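Local structure of putative histidinol-phosphate aminotransferase (Burkholderia pseudomallei, 3P1T) at residues N143-N146 with P147-Q150; E156-Q159 with L160-A164; S177-R180 with A181-L184. The protein probably transfers the amino group of L-histidinol phosphate to 2-oxoglutarate with pyridoxal 5'-phosphate as cofactor, a step of histidine biosynthesis. All coordinates share one frame; numbering follows the deposited sequence.

Interaction 1: N143-N146 with P147-Q150; sequences NPSN and PTGQ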
loop_
_atom_site.group_PDB
_atom_site.type_symbol
_atom_site.label_atom_id
_atom_site.label_comp_id
_atom_site.label_asym_id
_atom_site.label_seq_id
_atom_site.Cartn_x
_atom_site.Cartn_y
_atom_site.Cartn_z
ATOM N N ASN A 143 -9.566 -21.323 2.366
ATOM C CA ASN A 143 -9.263 -22.715 2.736
ATOM C C ASN A 143 -7.956 -22.771 3.561
ATOM O O ASN A 143 -6.881 -22.547 3.003
ATOM C CB ASN A 143 -9.180 -23.621 1.509
ATOM C CG ASN A 143 -9.063 -25.094 1.822
ATOM O OD1 ASN A 143 -9.623 -25.588 2.789
ATOM N ND2 ASN A 143 -8.375 -25.842 0.973
ATOM N N PRO A 144 -8.008 -23.036 4.897
ATOM C CA PRO A 144 -9.197 -23.295 5.750
ATOM C C PRO A 144 -10.073 -22.058 5.843
ATOM O O PRO A 144 -9.579 -20.945 5.614
ATOM C CB PRO A 144 -8.581 -23.656 7.114
ATOM C CG PRO A 144 -7.149 -24.015 6.828
ATOM C CD PRO A 144 -6.768 -23.117 5.689
ATOM N N SER A 145 -11.368 -22.240 6.144
ATOM C CA SER A 145 -12.315 -21.120 6.232
ATOM C C SER A 145 -12.243 -20.340 7.558
ATOM O O SER A 145 -12.017 -20.906 8.625
ATOM C CB SER A 145 -13.744 -21.618 6.055
ATOM O OG SER A 145 -14.670 -20.555 6.222
ATOM N N ASN A 146 -12.486 -19.037 7.466
ATOM C CA ASN A 146 -12.598 -18.117 8.596
ATOM C C ASN A 146 -14.073 -17.725 8.678
ATOM O O ASN A 146 -14.595 -17.285 7.652
ATOM C CB ASN A 146 -11.651 -16.909 8.431
ATOM C CG ASN A 146 -11.727 -15.855 9.514
ATOM O OD1 ASN A 146 -12.318 -16.036 10.572
ATOM N ND2 ASN A 146 -11.111 -14.719 9.272
ATOM N N PRO A 147 -14.824 -18.007 9.782
ATOM C CA PRO A 147 -14.385 -18.439 11.119
ATOM C C PRO A 147 -14.663 -19.907 11.493
ATOM O O PRO A 147 -14.524 -20.249 12.679
ATOM C CB PRO A 147 -15.245 -17.542 12.010
ATOM C CG PRO A 147 -16.571 -17.502 11.287
ATOM C CD PRO A 147 -16.253 -17.618 9.812
ATOM N N THR A 148 -15.055 -20.765 10.523
ATOM C CA THR A 148 -15.450 -22.151 10.816
ATOM C C THR A 148 -14.248 -23.052 11.079
ATOM O O THR A 148 -14.362 -24.030 11.822
ATOM C CB THR A 148 -16.306 -22.724 9.679
ATOM O OG1 THR A 148 -15.528 -22.830 8.498
ATOM C CG2 THR A 148 -17.566 -21.887 9.412
ATOM N N GLY A 149 -13.120 -22.720 10.476
ATOM C CA GLY A 149 -11.896 -23.496 10.590
ATOM C C GLY A 149 -11.944 -24.772 9.781
ATOM O O GLY A 149 -11.087 -25.633 9.934
ATOM N N GLN A 150 -12.949 -24.904 8.919
ATOM C CA GLN A 150 -13.148 -26.067 8.069
ATOM C C GLN A 150 -12.329 -25.957 6.811
ATOM O O GLN A 150 -12.147 -24.857 6.263
ATOM C CB GLN A 150 -14.639 -26.247 7.702
ATOM C CG GLN A 150 -15.590 -26.449 8.877
ATOM C CD GLN A 150 -15.225 -27.624 9.733
ATOM O OE1 GLN A 150 -15.215 -28.789 9.288
ATOM N NE2 GLN A 150 -14.921 -27.330 10.991
#
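Ser145, Asn146 and Pro147 form the bend at which the chain doubles back toward Gly149 and Gln150, and Asn146-Pro147-Thr148-Gly149 spells the NPTG motif of class I and II aminotransferases. The loop leaves strand 137-142 of the large sheet and leads to helix 154-163. It is a worked example of a turn built on a cis proline: the cis peptide before Pro147 shapes the backbone at Asn146, which probably faces the active site. This peptide brings the CA atoms of Asn146 and Pro147 to 3.1 Å and swings the chain round, and Pro144 is preceded by a second cis bond. Two backbone bonds then close the turn on Ser145: its N donates to Gln150 O (2.7 Å, nearly straight at 168°), and its O accepts from Gly149 N at 2.8 Å. Both polar backbone atoms of this residue are thus satisfied within the loop, and Pro144 CA adds a CH...O contact to the same Gln150 O. Gly149 takes a positive phi, a conformation that favours glycine.

Asn146 has its CG anti to the backbone N (chi1 177°), and the amide is rotated to lay OD1 3.2 Å from Pro147 CA. The same OD1 accepts a hydrogen bond from Arg314, while ND2 binds a tartrate probably taken from the crystallisation liquor. With both ends of the amide engaged, its rotation is fixed. In relatives the asparagine of this motif contacts the cofactor ring, and the tartrate probably marks that pocket. Within the bend, Thr148 carries OG1 between its backbone N and carbonyl carbon (chi1 66°), which sets that oxygen 3.3 Å from Ser145 CB and lets it accept a weak bond from Gln150 N.

Interaction 2: E156-Q159 with L160-A164; sequences ELDQ and LRQRA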
loop_
_atom_site.group_PDB
_atom_site.type_symbol
_atom_site.label_atom_id
_atom_site.label_comp_id
_atom_site.label_asym_id
_atom_site.label_seq_id
_atom_site.Cartn_x
_atom_site.Cartn_y
_atom_site.Cartn_z
ATOM N N GLU A 156 -15.357 -31.310 -2.987
ATOM C CA GLU A 156 -15.720 -29.898 -3.138
ATOM C C GLU A 156 -14.768 -29.207 -4.142
ATOM O O GLU A 156 -15.244 -28.627 -5.122
ATOM C CB GLU A 156 -15.709 -29.158 -1.777
ATOM C CG GLU A 156 -16.841 -29.518 -0.816
ATOM C CD GLU A 156 -16.785 -28.867 0.554
ATOM O OE1 GLU A 156 -15.696 -28.837 1.164
ATOM O OE2 GLU A 156 -17.854 -28.471 1.062
ATOM N N LEU A 157 -13.438 -29.335 -3.937
ATOM C CA LEU A 157 -12.422 -28.768 -4.822
ATOM C C LEU A 157 -12.547 -29.318 -6.247
ATOM O O LEU A 157 -12.435 -28.549 -7.206
ATOM C CB LEU A 157 -11.015 -29.040 -4.276
ATOM C CG LEU A 157 -10.561 -28.120 -3.136
ATOM C CD1 LEU A 157 -9.298 -28.625 -2.488
ATOM C CD2 LEU A 157 -10.335 -26.699 -3.633
ATOM N N ASP A 158 -12.814 -30.644 -6.375
ATOM C CA ASP A 158 -13.007 -31.342 -7.644
ATOM C C ASP A 158 -14.208 -30.746 -8.386
ATOM O O ASP A 158 -14.070 -30.400 -9.560
ATOM C CB ASP A 158 -13.193 -32.843 -7.397
ATOM C CG ASP A 158 -13.434 -33.682 -8.636
ATOM O OD1 ASP A 158 -12.705 -33.489 -9.641
ATOM O OD2 ASP A 158 -14.365 -34.526 -8.610
ATOM N N GLN A 159 -15.350 -30.557 -7.684
ATOM C CA GLN A 159 -16.575 -29.982 -8.231
ATOM C C GLN A 159 -16.341 -28.529 -8.658
ATOM O O GLN A 159 -16.727 -28.175 -9.773
ATOM C CB GLN A 159 -17.711 -30.069 -7.212
ATOM C CG GLN A 159 -19.099 -30.149 -7.851
ATOM C CD GLN A 159 -20.263 -30.020 -6.885
ATOM O OE1 GLN A 159 -21.360 -29.608 -7.278
ATOM N NE2 GLN A 159 -20.074 -30.350 -5.610
ATOM N N LEU A 160 -15.670 -27.708 -7.813
ATOM C CA LEU A 160 -15.368 -26.300 -8.116
ATOM C C LEU A 160 -14.503 -26.161 -9.361
ATOM O O LEU A 160 -14.822 -25.349 -10.234
ATOM C CB LEU A 160 -14.669 -25.608 -6.946
ATOM C CG LEU A 160 -15.517 -25.325 -5.732
ATOM C CD1 LEU A 160 -14.651 -25.186 -4.490
ATOM C CD2 LEU A 160 -16.398 -24.123 -5.953
ATOM N N ARG A 161 -13.447 -26.996 -9.481
ATOM C CA ARG A 161 -12.517 -26.957 -10.612
ATOM C C ARG A 161 -13.202 -27.336 -11.944
ATOM O O ARG A 161 -12.742 -26.871 -12.993
ATOM C CB ARG A 161 -11.323 -27.864 -10.351
ATOM C CG ARG A 161 -10.345 -27.191 -9.416
ATOM C CD ARG A 161 -9.273 -28.101 -8.858
ATOM N NE ARG A 161 -8.389 -27.327 -7.982
ATOM C CZ ARG A 161 -7.754 -27.808 -6.918
ATOM N NH1 ARG A 161 -7.899 -29.083 -6.565
ATOM N NH2 ARG A 161 -6.983 -27.014 -6.185
ATOM N N GLN A 162 -14.309 -28.130 -11.891
ATOM C CA GLN A 162 -15.088 -28.592 -13.047
ATOM C C GLN A 162 -16.198 -27.599 -13.411
ATOM O O GLN A 162 -16.477 -27.390 -14.598
ATOM C CB GLN A 162 -15.710 -29.981 -12.771
ATOM C CG GLN A 162 -14.704 -31.143 -12.716
ATOM C CD GLN A 162 -15.321 -32.508 -12.450
ATOM O OE1 GLN A 162 -16.546 -32.677 -12.356
ATOM N NE2 GLN A 162 -14.475 -33.525 -12.331
ATOM N N ARG A 163 -16.833 -26.978 -12.392
ATOM C CA ARG A 163 -17.952 -26.048 -12.578
ATOM C C ARG A 163 -17.588 -24.545 -12.675
ATOM O O ARG A 163 -18.295 -23.835 -13.385
ATOM C CB ARG A 163 -18.954 -26.187 -11.427
ATOM C CG ARG A 163 -19.768 -27.471 -11.451
ATOM C CD ARG A 163 -20.966 -27.346 -10.536
ATOM N NE ARG A 163 -22.055 -28.231 -10.954
ATOM C CZ ARG A 163 -22.965 -27.923 -11.878
ATOM N NH1 ARG A 163 -22.913 -26.754 -12.509
ATOM N NH2 ARG A 163 -23.923 -28.787 -12.190
ATOM N N ALA A 164 -16.576 -24.037 -11.953
ATOM C CA ALA A 164 -16.278 -22.590 -11.979
ATOM C C ALA A 164 -15.571 -22.128 -13.259
ATOM O O ALA A 164 -14.855 -22.909 -13.896
ATOM C CB ALA A 164 -15.413 -22.211 -10.788
#
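Gln159 O is gripped by two backbone donors one turn further on: Arg163 N at 2.9 Å, and Gln162 N in a weak bond at 3.2 Å. Gln162 N is shared, since it also reaches Asp158 O weakly, so the last turn of helix 154-163 mixes i+3 and i+4 bonding just before Ala164 leaves helical geometry. Earlier the ladder is regular, with Leu160 N to Glu156 O and Arg161 N to Leu157 O both at 2.9 Å.

This helix is the crossover of the beta-alpha-beta unit between strands 137-142 and 166-170, and its side chains divide accordingly. Leu160 faces the sheet, packing on Val139 and Leu141, while its CG lies 3.4 Å from Glu156 O. Arg161 runs extended from CG to NE alongside the preceding turn and turns one guanidinium face to Leu157, NH1 standing 3.9 Å from Leu157 CB. Its charge is met elsewhere, by a salt bridge from NH2 to Glu190.

Gln159 and Arg163 lie side by side and point the same way, amide and guanidinium planes 69° apart. Gln159 OE1 stays 4.0 Å from Arg163 NE, and Arg163 NH1 instead bonds to Val133 O. Across this contact, then, the backbone supplies the hydrogen bonds, while both arginines use their polar ends to fasten the helix to neighbouring parts of the chain.

Interaction 3: S177-R180 with A181-L184; sequences SSFR and ARGL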
loop_
_atom_site.group_PDB
_atom_site.type_symbol
_atom_site.label_atom_id
_atom_site.label_comp_id
_atom_site.label_asym_id
_atom_site.label_seq_id
_atom_site.Cartn_x
_atom_site.Cartn_y
_atom_site.Cartn_z
ATOM N N SER A 177 -2.789 -25.972 8.964
ATOM C CA SER A 177 -3.579 -27.071 8.432
ATOM C C SER A 177 -2.798 -28.408 8.368
ATOM O O SER A 177 -1.644 -28.527 8.825
ATOM C CB SER A 177 -4.105 -26.727 7.046
ATOM O OG SER A 177 -3.070 -26.799 6.080
ATOM N N SER A 178 -3.494 -29.427 7.829
ATOM C CA SER A 178 -3.032 -30.800 7.645
ATOM C C SER A 178 -2.583 -31.026 6.201
ATOM O O SER A 178 -2.139 -32.122 5.867
ATOM C CB SER A 178 -4.154 -31.776 8.003
ATOM O OG SER A 178 -4.764 -31.457 9.243
ATOM N N PHE A 179 -2.705 -29.995 5.344
ATOM C CA PHE A 179 -2.384 -30.107 3.925
ATOM C C PHE A 179 -1.274 -29.105 3.511
ATOM O O PHE A 179 -1.266 -28.627 2.380
ATOM C CB PHE A 179 -3.658 -29.922 3.066
ATOM C CG PHE A 179 -4.500 -28.677 3.282
ATOM C CD1 PHE A 179 -4.282 -27.528 2.525
ATOM C CD2 PHE A 179 -5.575 -28.687 4.166
ATOM C CE1 PHE A 179 -5.090 -26.401 2.682
ATOM C CE2 PHE A 179 -6.377 -27.551 4.327
ATOM C CZ PHE A 179 -6.126 -26.418 3.585
ATOM N N ARG A 180 -0.292 -28.872 4.393
ATOM C CA ARG A 180 0.844 -27.996 4.101
ATOM C C ARG A 180 1.747 -28.587 3.016
ATOM O O ARG A 180 2.337 -27.828 2.245
ATOM C CB ARG A 180 1.680 -27.732 5.354
ATOM C CG ARG A 180 0.992 -26.865 6.394
ATOM C CD ARG A 180 1.920 -26.607 7.570
ATOM N NE ARG A 180 3.052 -25.759 7.194
ATOM C CZ ARG A 180 4.178 -25.645 7.886
ATOM N NH1 ARG A 180 4.360 -26.356 8.988
ATOM N NH2 ARG A 180 5.141 -24.840 7.468
ATOM N N ALA A 181 1.853 -29.931 2.951
ATOM C CA ALA A 181 2.683 -30.656 1.970
ATOM C C ALA A 181 2.214 -30.404 0.515
ATOM O O ALA A 181 3.039 -30.316 -0.397
ATOM C CB ALA A 181 2.660 -32.150 2.267
ATOM N N ARG A 182 0.892 -30.295 0.326
ATOM C CA ARG A 182 0.210 -30.019 -0.941
ATOM C C ARG A 182 0.737 -28.698 -1.541
ATOM O O ARG A 182 0.780 -27.690 -0.821
ATOM C CB ARG A 182 -1.300 -29.936 -0.629
ATOM C CG ARG A 182 -2.176 -29.744 -1.834
ATOM C CD ARG A 182 -3.503 -29.133 -1.459
ATOM N NE ARG A 182 -4.384 -30.066 -0.767
ATOM C CZ ARG A 182 -5.597 -29.745 -0.342
ATOM N NH1 ARG A 182 -6.066 -28.517 -0.522
ATOM N NH2 ARG A 182 -6.353 -30.646 0.259
ATOM N N GLY A 183 1.153 -28.702 -2.792
ATOM C CA GLY A 183 1.721 -27.492 -3.384
ATOM C C GLY A 183 0.823 -26.271 -3.545
ATOM O O GLY A 183 -0.304 -26.220 -3.028
ATOM N N LEU A 184 1.364 -25.246 -4.231
ATOM C CA LEU A 184 0.604 -24.080 -4.641
ATOM C C LEU A 184 -0.176 -24.529 -5.850
ATOM O O LEU A 184 0.427 -25.068 -6.786
ATOM C CB LEU A 184 1.481 -22.839 -4.922
ATOM C CG LEU A 184 2.208 -22.184 -3.766
ATOM C CD1 LEU A 184 3.288 -21.294 -4.284
ATOM C CD2 LEU A 184 1.269 -21.387 -2.897
HETATM O O HOH W 1 0.972 -31.870 5.088
HETATM O O HOH W 2 -0.464 -26.418 0.949
#
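The guanidinium of Arg182 lies flat on the ring of Phe179, the two planes only 17° from parallel and their centres 4.4 Å apart. The stack is displaced. Arg182 CZ sits 34° off the ring normal, so the cation-pi contact is off-centre: NH1 lies 3.7 Å from Phe179 CD1, and NH2 hangs nearer the root of the side chain, 4.0 Å from Phe179 CB. Arg182 reaches this position through a chain that leaves with CG set opposite the backbone N and then bends at chi3 (-73°), folding the guanidinium back over the residue three places earlier. On the opposite side of the ring plane Ser177 OG stands 3.5 Å above the ring centre, so the phenyl group is held between a hydroxyl and a cation.

The backbone around the pair is folded by two short turns. Ser177 OG accepts from Phe179 N, an ST turn, and also bonds to Val174 O; directly afterwards residues 179-182 form a tight turn with helical angles at Arg180 and Ala181. Its closing bond, Arg182 N to Phe179 O, is weak at 3.4 Å, and water shares the work, one molecule accepting from Ala181 N at 3.0 Å and donating to Ser178 O. All this lies in the loop joining strands 166-170 and 190-195 of the large sheet, where the contact is at the surface. Arg180 forms a salt bridge with Glu248 through NH2.

Overall arrangement
Followed from the N terminus, the three contacts come in series, none enclosing or crossing another. Interaction 1 closes the turn that leaves strand 137-142, interaction 2 occupies the helix that crosses to strand 166-170, and interaction 3 closes a turn in the next loop, before strand 190-195. In space, however, Phe179 CZ packs against Asn143 ND2 at 3.5 Å, and Ser177 CB lies near the Pro144 ring, so interactions 1 and 3 touch directly. Arg182 NH1 meets Leu157 CD1 at 3.8 Å, joining interaction 3 to the helix, while interactions 1 and 2 come no nearer than about 5 Å between nearest atoms. The 177-184 loop thus ties the start of the 143-150 loop to the crossover helix.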